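Local coordinates for 4-hydroxybutyrate coenzyme A transferase (Shewanella oneidensis, PDB 2OAS), which probably transfers coenzyme A between carboxylic acids such as acetate and 4-hydroxybutyrate, at residues A[120-123]-A[124-128]. Numbering follows the deposited sequence.
Sequences PPDK and HGMCS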
ATOM      1  N   PRO A 120     -19.940 -32.926  -2.339  1.00 29.19           N
ATOM      2  CA  PRO A 120     -19.919 -34.120  -3.176  1.00 30.34           C
ATOM      3  C   PRO A 120     -20.031 -33.795  -4.659  1.00 30.90           C
ATOM      4  O   PRO A 120     -20.631 -32.800  -5.054  1.00 29.11           O
ATOM      5  CB  PRO A 120     -21.105 -34.923  -2.653  1.00 31.10           C
ATOM      6  CG  PRO A 120     -22.045 -33.864  -2.195  1.00 31.20           C
ATOM      7  CD  PRO A 120     -21.127 -32.923  -1.466  1.00 29.44           C
ATOM      8  N   PRO A 121     -19.428 -34.628  -5.501  1.00 32.12           N
ATOM      9  CA  PRO A 121     -19.482 -34.407  -6.946  1.00 33.96           C
ATOM     10  C   PRO A 121     -20.902 -34.517  -7.481  1.00 34.84           C
ATOM     11  O   PRO A 121     -21.707 -35.289  -6.958  1.00 34.35           O
ATOM     12  CB  PRO A 121     -18.586 -35.517  -7.484  1.00 34.38           C
ATOM     13  CG  PRO A 121     -18.814 -36.628  -6.482  1.00 33.93           C
ATOM     14  CD  PRO A 121     -18.688 -35.863  -5.185  1.00 33.08           C
ATOM     15  N   ASP A 122     -21.208 -33.741  -8.514  1.00 36.68           N
ATOM     16  CA  ASP A 122     -22.541 -33.780  -9.143  1.00 37.38           C
ATOM     17  C   ASP A 122     -22.545 -34.702 -10.343  1.00 37.49           C
ATOM     18  O   ASP A 122     -21.544 -35.362 -10.635  1.00 36.45           O
ATOM     19  CB  ASP A 122     -22.981 -32.389  -9.591  1.00 36.89           C
ATOM     20  CG  ASP A 122     -21.979 -31.723 -10.518  1.00 38.16           C
ATOM     21  OD1 ASP A 122     -21.260 -32.440 -11.246  1.00 38.98           O
ATOM     22  OD2 ASP A 122     -21.919 -30.475 -10.528  1.00 37.56           O
ATOM     23  N   LYS A 123     -23.672 -34.741 -11.047  1.00 40.16           N
ATOM     24  CA  LYS A 123     -23.810 -35.599 -12.233  1.00 41.17           C
ATOM     25  C   LYS A 123     -22.646 -35.431 -13.212  1.00 41.41           C
ATOM     26  O   LYS A 123     -22.321 -36.354 -13.950  1.00 41.42           O
ATOM     27  CB  LYS A 123     -25.141 -35.305 -12.930  1.00 42.87           C
ATOM     28  CG  LYS A 123     -25.412 -33.828 -13.104  1.00 46.07           C
ATOM     29  CD  LYS A 123     -26.830 -33.544 -13.603  1.00 46.62           C
ATOM     30  CE  LYS A 123     -27.039 -34.021 -15.024  1.00 47.76           C
ATOM     31  NZ  LYS A 123     -28.362 -33.561 -15.520  1.00 49.18           N
ATOM     32  N   HIS A 124     -22.017 -34.254 -13.194  1.00 41.20           N
ATOM     33  CA  HIS A 124     -20.878 -33.944 -14.073  1.00 40.60           C
ATOM     34  C   HIS A 124     -19.537 -34.176 -13.380  1.00 40.60           C
ATOM     35  O   HIS A 124     -18.480 -33.872 -13.941  1.00 39.32           O
ATOM     36  CB  HIS A 124     -20.927 -32.485 -14.520  1.00 39.19           C
ATOM     37  CG  HIS A 124     -22.248 -32.073 -15.086  1.00 39.48           C
ATOM     38  ND1 HIS A 124     -22.779 -32.639 -16.224  1.00 38.19           N
ATOM     39  CD2 HIS A 124     -23.168 -31.185 -14.641  1.00 38.70           C
ATOM     40  CE1 HIS A 124     -23.973 -32.124 -16.453  1.00 38.57           C
ATOM     41  NE2 HIS A 124     -24.233 -31.238 -15.509  1.00 37.53           N
ATOM     42  N   GLY A 125     -19.591 -34.691 -12.153  1.00 40.16           N
ATOM     43  CA  GLY A 125     -18.375 -34.944 -11.412  1.00 40.42           C
ATOM     44  C   GLY A 125     -17.720 -33.671 -10.908  1.00 40.63           C
ATOM     45  O   GLY A 125     -16.516 -33.636 -10.685  1.00 40.66           O
HETATM   46  N   MSE A 126     -18.509 -32.619 -10.727  1.00 41.14           N
HETATM   47  CA  MSE A 126     -17.981 -31.354 -10.252  1.00 40.74           C
HETATM   48  C   MSE A 126     -18.225 -31.153  -8.758  1.00 38.67           C
HETATM   49  O   MSE A 126     -19.319 -31.399  -8.256  1.00 37.21           O
HETATM   50  CB  MSE A 126     -18.591 -30.188 -11.036  1.00 45.51           C
HETATM   51  CG  MSE A 126     -18.128 -30.062 -12.500  1.00 49.25           C
HETATM   52 SE   MSE A 126     -16.313 -29.354 -12.750  1.00 57.77          SE
HETATM   53  CE  MSE A 126     -16.230 -28.168 -11.244  1.00 56.58           C
ATOM     54  N   CYS A 127     -17.177 -30.720  -8.060  1.00 38.94           N
ATOM     55  CA  CYS A 127     -17.229 -30.468  -6.629  1.00 39.03           C
ATOM     56  C   CYS A 127     -17.016 -28.982  -6.388  1.00 38.61           C
ATOM     57  O   CYS A 127     -16.626 -28.247  -7.289  1.00 39.86           O
ATOM     58  CB  CYS A 127     -16.133 -31.234  -5.884  1.00 39.18           C
ATOM     59  SG  CYS A 127     -16.204 -33.025  -6.044  1.00 41.12           S
ATOM     60  N   SER A 128     -17.252 -28.551  -5.158  1.00 36.82           N
ATOM     61  CA  SER A 128     -17.101 -27.154  -4.831  1.00 34.50           C
ATOM     62  C   SER A 128     -16.203 -26.947  -3.612  1.00 33.42           C
ATOM     63  O   SER A 128     -16.241 -27.722  -2.656  1.00 33.07           O
ATOM     64  CB  SER A 128     -18.487 -26.540  -4.574  1.00 35.07           C
ATOM     65  OG  SER A 128     -18.384 -25.182  -4.189  1.00 35.45           O
TER
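Asp122 reaches across a tight turn to the backbone of Met126, here selenomethionine. Asp122 OD1 accepts a hydrogen bond from Met126 N at 2.8 Å. That bond is nearly straight (167°), though the donor stands above the carboxylate plane. OD1 also takes a weak, bent bond from His124 N. The carboxylate can turn inward because CG sits between the backbone N and the carbonyl carbon (chi1 55°). The other oxygen, Asp122 OD2, lies 3.4 Å from Met126 CB and forms a salt bridge with Arg156. With an alanine here, Met126 N would probably lose its acceptor and Arg156 its charged mate, making the turn less rigid.

Two backbone bonds complete the compact part. Asp122 N donates to Met126 O, and Gly125 N donates to Asp122 O. Gly125 has a positive phi (73°), which suits glycine. Toward the strand, Cys127 SG lies 3.7 Å from Pro121 CB. Cys127 is buried, and both prolines touch Ile150.

The turn tip is looser and lies at the surface, away from the coenzyme A site. There Lys123 and His124 run side by side, with Lys123 CG over one face of the imidazole, 3.8 Å from the ring centroid, in a CH-pi contact.

The chain then enters strand 126-128, which pairs antiparallel with strand 162-164. Residues Asp122 to Met126 form a type I beta turn with a G1 beta bulge at Gly125.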